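Local coordinates for ABC transporter periplasmic-binding protein YtfQ (Mycobacterium smegmatis, PDB 6HB0), which probably binds a sugar, most likely L-arabinofuranose, as the extracytoplasmic solute-binding component of an ABC transporter, at residues V151-T156 / D209-Q214; V92-K97 / T112-V117; E262-L267 / V289-A294; L22-V27 / V78-P83. All coordinates share one frame; numbering follows the deposited sequence.

Contact 1. Residues V151-T156 / D209-Q214; sequences VQLEGT and DVVFAQ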
# COMPACT_ATOMS: atom_id res chain seq x y z
N VAL A 151 -1.42 -11.73 18.87
CA VAL A 151 -2.79 -11.50 18.47
C VAL A 151 -2.81 -10.61 17.23
O VAL A 151 -1.94 -9.77 17.07
CB VAL A 151 -3.64 -10.94 19.59
CG1 VAL A 151 -3.62 -11.92 20.78
CG2 VAL A 151 -3.27 -9.51 19.97
N GLN A 152 -3.78 -10.83 16.36
CA GLN A 152 -3.84 -10.14 15.10
C GLN A 152 -5.13 -9.38 14.93
O GLN A 152 -6.24 -9.92 15.04
CB GLN A 152 -3.66 -11.14 13.96
CG GLN A 152 -3.73 -10.51 12.57
CD GLN A 152 -3.20 -11.39 11.43
OE1 GLN A 152 -3.05 -10.91 10.29
NE2 GLN A 152 -2.97 -12.67 11.70
N LEU A 153 -5.00 -8.10 14.65
CA LEU A 153 -6.15 -7.24 14.34
C LEU A 153 -6.22 -7.19 12.83
O LEU A 153 -5.35 -6.61 12.17
CB LEU A 153 -5.95 -5.86 14.95
CG LEU A 153 -5.81 -5.82 16.47
CD1 LEU A 153 -5.39 -4.42 16.94
CD2 LEU A 153 -7.13 -6.18 17.12
N GLU A 154 -7.23 -7.87 12.26
CA GLU A 154 -7.36 -7.94 10.84
C GLU A 154 -8.18 -6.79 10.31
O GLU A 154 -9.04 -6.24 11.01
CB GLU A 154 -8.09 -9.21 10.43
CG GLU A 154 -7.51 -10.47 10.97
CD GLU A 154 -8.44 -11.67 10.71
OE1 GLU A 154 -9.32 -11.59 9.82
OE2 GLU A 154 -8.24 -12.71 11.37
N GLY A 155 -7.92 -6.46 9.05
CA GLY A 155 -8.72 -5.52 8.32
C GLY A 155 -10.12 -6.09 8.01
O GLY A 155 -10.48 -7.21 8.37
N THR A 156 -10.93 -5.28 7.36
CA THR A 156 -12.27 -5.69 6.97
C THR A 156 -12.32 -7.03 6.32
O THR A 156 -11.55 -7.28 5.40
CB THR A 156 -12.87 -4.62 6.06
OG1 THR A 156 -12.91 -3.44 6.83
CG2 THR A 156 -14.29 -4.97 5.60
N ASP A 209 1.99 -11.33 23.85
CA ASP A 209 3.33 -10.76 23.70
C ASP A 209 3.37 -9.68 22.62
O ASP A 209 3.98 -8.65 22.81
CB ASP A 209 4.29 -11.88 23.39
CG ASP A 209 4.31 -12.94 24.56
OD1 ASP A 209 4.77 -12.58 25.67
OD2 ASP A 209 3.76 -14.07 24.40
N VAL A 210 2.66 -9.90 21.52
CA VAL A 210 2.74 -9.03 20.36
C VAL A 210 1.37 -8.87 19.75
O VAL A 210 0.64 -9.86 19.68
CB VAL A 210 3.62 -9.64 19.27
CG1 VAL A 210 3.67 -8.70 18.06
CG2 VAL A 210 5.03 -9.90 19.79
N VAL A 211 1.03 -7.65 19.35
CA VAL A 211 -0.08 -7.43 18.43
C VAL A 211 0.41 -7.07 17.04
O VAL A 211 1.30 -6.26 16.86
CB VAL A 211 -1.25 -6.56 18.98
CG1 VAL A 211 -1.01 -6.02 20.35
CG2 VAL A 211 -1.92 -5.65 17.93
N PHE A 212 -0.12 -7.77 16.04
CA PHE A 212 0.07 -7.40 14.68
C PHE A 212 -1.22 -6.71 14.22
O PHE A 212 -2.29 -7.31 14.19
CB PHE A 212 0.36 -8.60 13.81
CG PHE A 212 0.30 -8.31 12.34
CD1 PHE A 212 0.97 -7.21 11.83
CD2 PHE A 212 -0.42 -9.10 11.48
CE1 PHE A 212 0.93 -6.92 10.46
CE2 PHE A 212 -0.46 -8.82 10.13
CZ PHE A 212 0.22 -7.72 9.62
N ALA A 213 -1.09 -5.44 13.92
CA ALA A 213 -2.21 -4.60 13.47
C ALA A 213 -2.06 -4.38 11.98
O ALA A 213 -1.05 -3.85 11.53
CB ALA A 213 -2.16 -3.28 14.18
N GLN A 214 -3.04 -4.82 11.22
CA GLN A 214 -2.95 -4.73 9.77
C GLN A 214 -3.10 -3.31 9.23
O GLN A 214 -2.96 -3.14 8.04
CB GLN A 214 -3.99 -5.62 9.11
CG GLN A 214 -3.70 -7.06 9.23
CD GLN A 214 -4.72 -7.89 8.49
OE1 GLN A 214 -5.62 -7.35 7.85
NE2 GLN A 214 -4.60 -9.23 8.60

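Contact 2. Residues V92-K97 / T112-V117; sequences VLQETK and TQDTDV. With ZN (zinc ion), chain H.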
# COMPACT_ATOMS: atom_id res chain seq x y z
N VAL A 92 -11.90 -3.55 -24.13
CA VAL A 92 -11.31 -2.24 -24.34
C VAL A 92 -9.76 -2.29 -24.54
O VAL A 92 -9.17 -1.49 -25.30
CB VAL A 92 -11.74 -1.25 -23.27
CG1 VAL A 92 -10.99 -1.43 -21.96
CG2 VAL A 92 -11.52 0.17 -23.75
N LEU A 93 -9.12 -3.24 -23.90
CA LEU A 93 -7.69 -3.48 -24.10
C LEU A 93 -7.37 -4.00 -25.50
O LEU A 93 -6.29 -3.74 -26.02
CB LEU A 93 -7.16 -4.42 -23.03
CG LEU A 93 -7.12 -3.79 -21.61
CD1 LEU A 93 -6.57 -4.76 -20.58
CD2 LEU A 93 -6.36 -2.50 -21.53
N GLN A 94 -8.29 -4.72 -26.14
CA GLN A 94 -8.14 -5.05 -27.55
C GLN A 94 -8.21 -3.83 -28.41
O GLN A 94 -7.44 -3.74 -29.38
CB GLN A 94 -9.15 -6.09 -28.03
CG GLN A 94 -8.84 -7.48 -27.50
CD GLN A 94 -7.53 -8.06 -28.03
OE1 GLN A 94 -7.18 -7.86 -29.17
NE2 GLN A 94 -6.84 -8.83 -27.19
N GLU A 95 -9.09 -2.90 -28.05
CA GLU A 95 -9.18 -1.62 -28.77
C GLU A 95 -7.91 -0.77 -28.63
O GLU A 95 -7.49 -0.08 -29.60
CB GLU A 95 -10.42 -0.82 -28.35
CG GLU A 95 -11.74 -1.49 -28.71
CD GLU A 95 -12.95 -0.96 -27.93
OE1 GLU A 95 -12.98 0.23 -27.55
OE2 GLU A 95 -13.92 -1.74 -27.72
N THR A 96 -7.27 -0.80 -27.46
CA THR A 96 -6.01 -0.08 -27.33
C THR A 96 -4.93 -0.76 -28.15
O THR A 96 -4.13 -0.12 -28.82
CB THR A 96 -5.56 0.12 -25.87
OG1 THR A 96 -5.52 -1.14 -25.21
CG2 THR A 96 -6.54 0.99 -25.17
N LYS A 97 -4.88 -2.07 -28.10
CA LYS A 97 -3.87 -2.80 -28.80
C LYS A 97 -4.06 -2.57 -30.30
O LYS A 97 -3.09 -2.28 -31.00
CB LYS A 97 -3.95 -4.25 -28.43
CG LYS A 97 -3.16 -5.21 -29.29
CD LYS A 97 -3.36 -6.62 -28.72
CE LYS A 97 -2.12 -7.46 -28.72
NZ LYS A 97 -1.91 -7.97 -30.10
N THR A 112 -6.99 -11.23 -16.80
CA THR A 112 -7.24 -11.19 -18.23
C THR A 112 -7.36 -12.59 -18.77
O THR A 112 -6.76 -13.51 -18.21
CB THR A 112 -6.13 -10.46 -18.99
OG1 THR A 112 -6.45 -10.42 -20.39
CG2 THR A 112 -4.78 -11.10 -18.71
N GLN A 113 -8.13 -12.75 -19.84
CA GLN A 113 -8.15 -14.01 -20.56
C GLN A 113 -7.33 -13.89 -21.89
O GLN A 113 -7.42 -14.77 -22.72
CB GLN A 113 -9.60 -14.43 -20.85
CG GLN A 113 -10.59 -14.28 -19.69
CD GLN A 113 -10.31 -15.26 -18.58
OE1 GLN A 113 -10.03 -16.44 -18.84
NE2 GLN A 113 -10.38 -14.79 -17.34
N ASP A 114 -6.60 -12.80 -22.09
CA ASP A 114 -5.89 -12.54 -23.35
C ASP A 114 -4.43 -12.43 -23.01
O ASP A 114 -4.04 -12.46 -21.84
CB ASP A 114 -6.33 -11.23 -24.01
CG ASP A 114 -7.73 -11.27 -24.54
OD1 ASP A 114 -8.32 -12.38 -24.59
OD2 ASP A 114 -8.24 -10.19 -24.92
N THR A 115 -3.61 -12.38 -24.05
CA THR A 115 -2.16 -12.28 -23.88
C THR A 115 -1.71 -10.89 -24.31
O THR A 115 -2.19 -10.32 -25.31
CB THR A 115 -1.41 -13.36 -24.69
OG1 THR A 115 -1.93 -13.38 -26.03
CG2 THR A 115 -1.58 -14.73 -24.07
N ASP A 116 -0.78 -10.33 -23.53
CA ASP A 116 -0.11 -9.07 -23.91
C ASP A 116 -1.15 -7.97 -24.23
O ASP A 116 -1.14 -7.32 -25.30
CB ASP A 116 0.84 -9.30 -25.10
CG ASP A 116 2.01 -10.28 -24.79
OD1 ASP A 116 2.35 -10.54 -23.60
OD2 ASP A 116 2.59 -10.79 -25.77
N VAL A 117 -2.09 -7.80 -23.31
CA VAL A 117 -3.04 -6.67 -23.45
C VAL A 117 -2.62 -5.44 -22.63
O VAL A 117 -3.23 -4.33 -22.74
CB VAL A 117 -4.52 -7.09 -23.19
CG1 VAL A 117 -5.10 -7.70 -24.46
CG2 VAL A 117 -4.62 -8.03 -22.02
ZN ZN H . -10.38 -12.69 -25.09
O HOH W 1 -3.94 -2.98 -24.90
O HOH W 2 -9.72 -14.75 -24.43
O HOH W 3 -11.30 -11.84 -22.98
O HOH W 4 -10.46 -10.98 -25.62
O HOH W 5 -9.32 -13.02 -27.00

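Contact 3. Residues E262-L267 / V289-A294; sequences ECNPLL and VTPDEA. With ZN (zinc ion), chain F.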
# COMPACT_ATOMS: atom_id res chain seq x y z
N GLU A 262 5.54 -0.69 5.40
CA GLU A 262 4.62 -0.23 4.36
C GLU A 262 5.20 -0.59 3.05
O GLU A 262 6.41 -0.48 2.87
CB GLU A 262 4.39 1.27 4.42
CG GLU A 262 3.37 1.74 3.39
CD GLU A 262 3.12 3.23 3.39
OE1 GLU A 262 2.96 3.77 4.49
OE2 GLU A 262 3.02 3.85 2.28
N CYS A 263 4.36 -1.06 2.12
CA CYS A 263 4.71 -1.18 0.73
C CYS A 263 4.04 0.03 0.07
O CYS A 263 2.82 0.19 0.13
CB CYS A 263 4.17 -2.46 0.11
SG CYS A 263 4.69 -2.69 -1.61
N ASN A 264 4.82 0.89 -0.55
CA ASN A 264 4.28 2.09 -1.16
C ASN A 264 3.38 1.82 -2.38
O ASN A 264 3.52 0.85 -3.10
CB ASN A 264 5.38 3.03 -1.66
CG ASN A 264 6.17 3.69 -0.59
OD1 ASN A 264 7.28 4.11 -0.87
ND2 ASN A 264 5.63 3.85 0.59
N PRO A 265 2.44 2.73 -2.61
CA PRO A 265 1.87 2.76 -3.96
C PRO A 265 2.89 3.29 -4.96
O PRO A 265 4.03 3.69 -4.62
CB PRO A 265 0.72 3.75 -3.82
CG PRO A 265 1.21 4.71 -2.81
CD PRO A 265 2.04 3.88 -1.82
N LEU A 266 2.48 3.26 -6.21
CA LEU A 266 3.21 3.91 -7.28
C LEU A 266 3.55 5.33 -6.82
O LEU A 266 2.72 6.00 -6.22
CB LEU A 266 2.23 4.01 -8.45
CG LEU A 266 2.60 4.85 -9.63
CD1 LEU A 266 1.80 4.26 -10.77
CD2 LEU A 266 2.22 6.30 -9.48
N LEU A 267 4.75 5.80 -7.12
CA LEU A 267 5.16 7.15 -6.66
C LEU A 267 4.95 8.24 -7.75
O LEU A 267 4.65 9.41 -7.43
CB LEU A 267 6.64 7.14 -6.28
CG LEU A 267 6.99 6.30 -5.05
CD1 LEU A 267 8.44 6.61 -4.67
CD2 LEU A 267 6.03 6.58 -3.90
N VAL A 289 8.05 -3.12 -9.31
CA VAL A 289 7.79 -3.08 -7.89
C VAL A 289 7.82 -1.69 -7.34
O VAL A 289 8.51 -0.85 -7.86
CB VAL A 289 8.87 -3.83 -7.06
CG1 VAL A 289 8.82 -5.28 -7.43
CG2 VAL A 289 10.27 -3.22 -7.24
N THR A 290 7.04 -1.44 -6.31
CA THR A 290 7.06 -0.15 -5.68
C THR A 290 8.10 -0.18 -4.57
O THR A 290 8.46 -1.24 -4.10
CB THR A 290 5.69 0.21 -5.11
OG1 THR A 290 5.25 -0.83 -4.24
CG2 THR A 290 4.68 0.40 -6.23
N PRO A 291 8.56 0.98 -4.12
CA PRO A 291 9.41 1.01 -2.95
C PRO A 291 8.73 0.68 -1.62
O PRO A 291 7.51 0.77 -1.49
CB PRO A 291 9.93 2.47 -2.91
CG PRO A 291 9.26 3.19 -3.99
CD PRO A 291 8.24 2.33 -4.62
N ASP A 292 9.55 0.36 -0.63
CA ASP A 292 9.12 0.04 0.70
C ASP A 292 9.61 1.00 1.74
O ASP A 292 10.61 1.70 1.54
CB ASP A 292 9.65 -1.36 1.04
CG ASP A 292 9.01 -2.46 0.20
OD1 ASP A 292 7.84 -2.28 -0.22
OD2 ASP A 292 9.65 -3.51 0.01
N GLU A 293 8.92 1.02 2.88
CA GLU A 293 9.33 1.74 4.07
C GLU A 293 9.27 0.79 5.24
O GLU A 293 8.43 -0.16 5.27
CB GLU A 293 8.43 2.93 4.36
CG GLU A 293 8.42 3.96 3.25
CD GLU A 293 7.50 5.16 3.49
OE1 GLU A 293 7.54 5.73 4.59
OE2 GLU A 293 6.81 5.58 2.55
N ALA A 294 10.12 1.02 6.24
CA ALA A 294 10.07 0.27 7.51
C ALA A 294 10.73 1.15 8.56
O ALA A 294 11.71 1.79 8.27
CB ALA A 294 10.81 -1.01 7.41
ZN ZN F . 6.79 -3.46 -1.32
O HOH W 6 7.69 -3.54 -3.13

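Contact 4. Residues L22-V27 / V78-P83; sequences LGFAQV and VIAFSP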
# COMPACT_ATOMS: atom_id res chain seq x y z
N LEU A 22 0.25 11.24 -22.27
CA LEU A 22 -0.16 10.14 -21.42
C LEU A 22 -1.56 10.39 -20.98
O LEU A 22 -1.84 11.36 -20.31
CB LEU A 22 0.72 10.07 -20.18
CG LEU A 22 0.33 9.05 -19.09
CD1 LEU A 22 0.37 7.66 -19.65
CD2 LEU A 22 1.29 9.09 -17.89
N GLY A 23 -2.46 9.48 -21.35
CA GLY A 23 -3.80 9.51 -20.80
C GLY A 23 -3.86 8.68 -19.53
O GLY A 23 -3.45 7.53 -19.54
N PHE A 24 -4.35 9.27 -18.44
CA PHE A 24 -4.48 8.54 -17.20
C PHE A 24 -5.91 8.53 -16.68
O PHE A 24 -6.44 9.59 -16.35
CB PHE A 24 -3.60 9.15 -16.11
CG PHE A 24 -3.55 8.30 -14.88
CD1 PHE A 24 -2.69 7.23 -14.81
CD2 PHE A 24 -4.42 8.51 -13.84
CE1 PHE A 24 -2.64 6.42 -13.69
CE2 PHE A 24 -4.41 7.69 -12.72
CZ PHE A 24 -3.50 6.66 -12.64
N ALA A 25 -6.53 7.35 -16.61
CA ALA A 25 -7.90 7.23 -16.07
C ALA A 25 -7.84 6.78 -14.61
O ALA A 25 -7.53 5.60 -14.28
CB ALA A 25 -8.68 6.25 -16.89
N GLN A 26 -8.07 7.76 -13.74
CA GLN A 26 -8.18 7.54 -12.31
C GLN A 26 -9.51 6.86 -11.97
O GLN A 26 -10.49 7.00 -12.70
CB GLN A 26 -8.19 8.87 -11.53
CG GLN A 26 -7.12 9.85 -11.87
CD GLN A 26 -7.32 11.23 -11.27
OE1 GLN A 26 -6.61 11.59 -10.33
NE2 GLN A 26 -8.28 12.01 -11.81
N VAL A 27 -9.54 6.25 -10.80
CA VAL A 27 -10.75 5.66 -10.21
C VAL A 27 -11.81 6.71 -9.80
O VAL A 27 -12.91 6.71 -10.35
CB VAL A 27 -10.40 4.84 -8.93
CG1 VAL A 27 -11.62 4.02 -8.51
CG2 VAL A 27 -9.21 3.94 -9.12
N VAL A 78 0.37 6.90 -24.84
CA VAL A 78 0.33 5.88 -23.80
C VAL A 78 -0.92 6.07 -22.96
O VAL A 78 -1.35 7.18 -22.71
CB VAL A 78 1.56 6.00 -22.86
CG1 VAL A 78 1.60 4.86 -21.84
CG2 VAL A 78 2.85 6.01 -23.67
N ILE A 79 -1.53 4.97 -22.55
CA ILE A 79 -2.68 5.03 -21.68
C ILE A 79 -2.31 4.27 -20.39
O ILE A 79 -1.73 3.17 -20.43
CB ILE A 79 -3.92 4.37 -22.32
CG1 ILE A 79 -4.53 5.32 -23.34
CG2 ILE A 79 -4.98 4.04 -21.27
CD1 ILE A 79 -5.52 4.61 -24.27
N ALA A 80 -2.60 4.88 -19.26
CA ALA A 80 -2.46 4.21 -18.01
C ALA A 80 -3.75 4.38 -17.26
O ALA A 80 -4.44 5.38 -17.41
CB ALA A 80 -1.29 4.79 -17.22
N PHE A 81 -4.08 3.38 -16.47
CA PHE A 81 -5.21 3.52 -15.58
C PHE A 81 -5.09 2.63 -14.37
O PHE A 81 -4.32 1.68 -14.35
CB PHE A 81 -6.53 3.28 -16.30
CG PHE A 81 -6.76 1.87 -16.76
CD1 PHE A 81 -6.14 1.40 -17.91
CD2 PHE A 81 -7.71 1.05 -16.14
CE1 PHE A 81 -6.38 0.14 -18.38
CE2 PHE A 81 -7.96 -0.22 -16.61
CZ PHE A 81 -7.27 -0.68 -17.72
N SER A 82 -5.85 3.01 -13.37
CA SER A 82 -5.98 2.35 -12.11
C SER A 82 -7.35 1.66 -12.12
O SER A 82 -8.36 2.32 -11.92
CB SER A 82 -5.90 3.46 -11.06
OG SER A 82 -6.05 3.01 -9.77
N PRO A 83 -7.38 0.35 -12.40
CA PRO A 83 -8.66 -0.36 -12.63
C PRO A 83 -9.58 -0.32 -11.42
O PRO A 83 -9.17 -0.67 -10.33
CB PRO A 83 -8.23 -1.81 -12.89
CG PRO A 83 -6.78 -1.75 -13.25
CD PRO A 83 -6.21 -0.51 -12.61

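Contact 1. Residues V151-T156 / D209-Q214
Val151, Gln152 and Leu153 pair in parallel register with Val211, Phe212 and Ala213, the strand axes 4.7 Å apart and inclined by 17°, and the ladder runs Val151 N to Val210 O, Phe212 N to Val151 O, Leu153 N to Phe212 O and Gln214 N to Leu153 O. Gln214 extends the pairing past the strand end with its side chain. Its OE1 takes the backbone N-H of Gly155 at 2.7 Å in a nearly straight bond, the donor standing well above the amide carbonyl plane. From the other branch of the same amide, NE2 gives a hydrogen bond to Gln152 OE1 at 2.8 Å, lying close to the plane of the Gln214 amide, while the two amide planes are turned 69° apart. Gln152 keeps CG anti to its own N (chi1 179°) and runs out alongside the Phe212 side chain, bringing OE1 to the ring edge, 3.3 Å from Phe212 CE2. Phe212 is also stacked with Phe169. On the other face, Leu153 CD1 meets Val211 CG2 at 3.8 Å and Val151 CG2 lies against Val211 CB; helix 191-204 covers these side chains. Glu154 OE2 hydrogen-bonds Ser184 OG and forms a salt bridge with Lys166. With both ends of its amide engaged, Gln214 is fixed in rotation and ties the chain at Gly155, just past strand 148-154, to the end of strand 210-213 in the C-terminal Rossmann-like lobe.

Contact 2. Residues V92-K97 / T112-V117
Gln94 reaches from helix 90-98 to Asp114 of the loop 112-117 through a bent side chain: chi1 of -72° and chi2 of -66° fold it so that NE2 donates a hydrogen bond to Asp114 OD2 at 3.0 Å. The two side chains approach from opposite directions, their flat groups 77° apart, and the amide nitrogen meets the oxygen from above the carboxylate plane. The other oxygen, Asp114 OD1, binds a zinc ion at 2.1 Å; four waters also bind the zinc, and one of them, water 2, donates to Gln113 O. Asp114 N is held by Thr112 OG1 at 2.9 Å in an ST turn, and Asp90 is hydrogen-bonded to Thr112 OG1 and Gln113 N. Val117 packs against the helix, its CB 3.8 Å from Leu93 CB, and its CG1 touches Gln94 NE2 (3.4 Å); the Leu93 and Val117 side chains cross at about a right angle. Water 1 bridges the backbones, donating to Leu93 O and to Val117 O. The Lys97 chain bends further out, so that CE comes 3.6 Å from Asp116 O. Helix 90-98 thus receives the loop between strands 103-106 and 120-122, a helix-to-loop packing at the rim of the N-terminal alpha/beta lobe, with a surface zinc site built on an aspartate.

Contact 3. Residues E262-L267 / V289-A294
A zinc site sits where strand 259-263 meets strand 292-295: Cys263 SG binds the metal at 2.3 Å and Asp292 OD1 at 1.9 Å, with water 6 and Glu128 completing the ligands. Cys263 and Asp292 form a non-hydrogen-bonded antiparallel pair, which puts both side chains on the same face of the sheet; SG anti to the backbone N (chi1 -176°) and the carboxylate then converge on the ion. Water 6 also donates to Thr290 O. Next to this pair, Glu262 and Glu293 form the hydrogen-bonded pair and carry their side chains on the other face, side by side. Asn264 ND2 joins them, donating to Glu293 OE2 at 2.9 Å on the anti side of the Glu293 carboxylate, somewhat out of its plane, and to Glu262 OE2 at 3.1 Å from above that carboxylate. It thereby spans two carboxylates whose OE2 atoms are 4.2 Å apart, easing their probable repulsion; Glu262 OE1 is taken by Ala244 N. Beyond the strands, Thr290 OG1 donates to Asn264 O at 2.7 Å, and Leu267 CD1 touches CG of the Pro291 ring at 3.6 Å. The two segments are crossings between the lobes, consistent with two of the three hinge strands of the type I periplasmic-binding-protein fold.

Contact 4. Residues L22-V27 / V78-P83
Ala25 O takes two hydrogen bonds, from Ser82 N at 3.2 Å across the contact and from Gln64 NE2 of helix 61-73. It closes a parallel ladder of the N-terminal Rossmann-like lobe, in which strands 22-26 and 78-81 run side by side, axes 4.7 Å apart, with Leu22, Gly23, Phe24 and Ala25 facing Val78, Ile79, Ala80 and Phe81. Gly23 O accepts from Ala80 N at 2.8 Å, and Ala80 O accepts from Ala25 N while the CA-H of Phe24 also approaches it. On the face that carries Leu22, Phe24, Val78 and Ala80, Leu22 CD1 lies 3.8 Å from Val78 CG1 and also near Ala80 CB. Phe24, its CG anti to the backbone N (chi1 -172°), runs out beside the neighbouring strand and brings CD1 to 3.7 Å from Ala80 CB. On the face of Ala25 and Phe81, Gly23 has no side chain and Ala25 CB meets Phe81 CB at 3.7 Å, with helix 61-73 lying beyond Phe81 and Ile79. Gln26 OE1 is hydrogen-bonded to Thr38 OG1. Past the strand ends, Ser82 OG is hydrogen-bonded to Asp107 OD2, and Val27 CG2 rests 3.3 Å from Ser82 O and 3.4 Å from Ser82 OG.

In the fold
Along the chain the contacts close in the order 4, 2, 1, 3. Contacts 4 and 2 belong to the N-terminal lobe: strand 78-81 leads into helix 90-98, and they touch through Thr96 on Ile79 and Leu93 on Phe81, their centres about 15 Å apart. Contact 1 lies in the other sheet, its centre about 34 Å from that of contact 4 and on the opposite side of the chain's centre. The centre of contact 3 lies about 7 Å from the centre of the chain; it shares its sheet with contact 1 and comes within about 6 Å of contact 4 at the nearest atoms. The parallel pairs of contacts 4 and 1 thus lie within the central sheets of the two lobes, with contact 3 at the junction, consistent with a two-lobed sugar-binding protein.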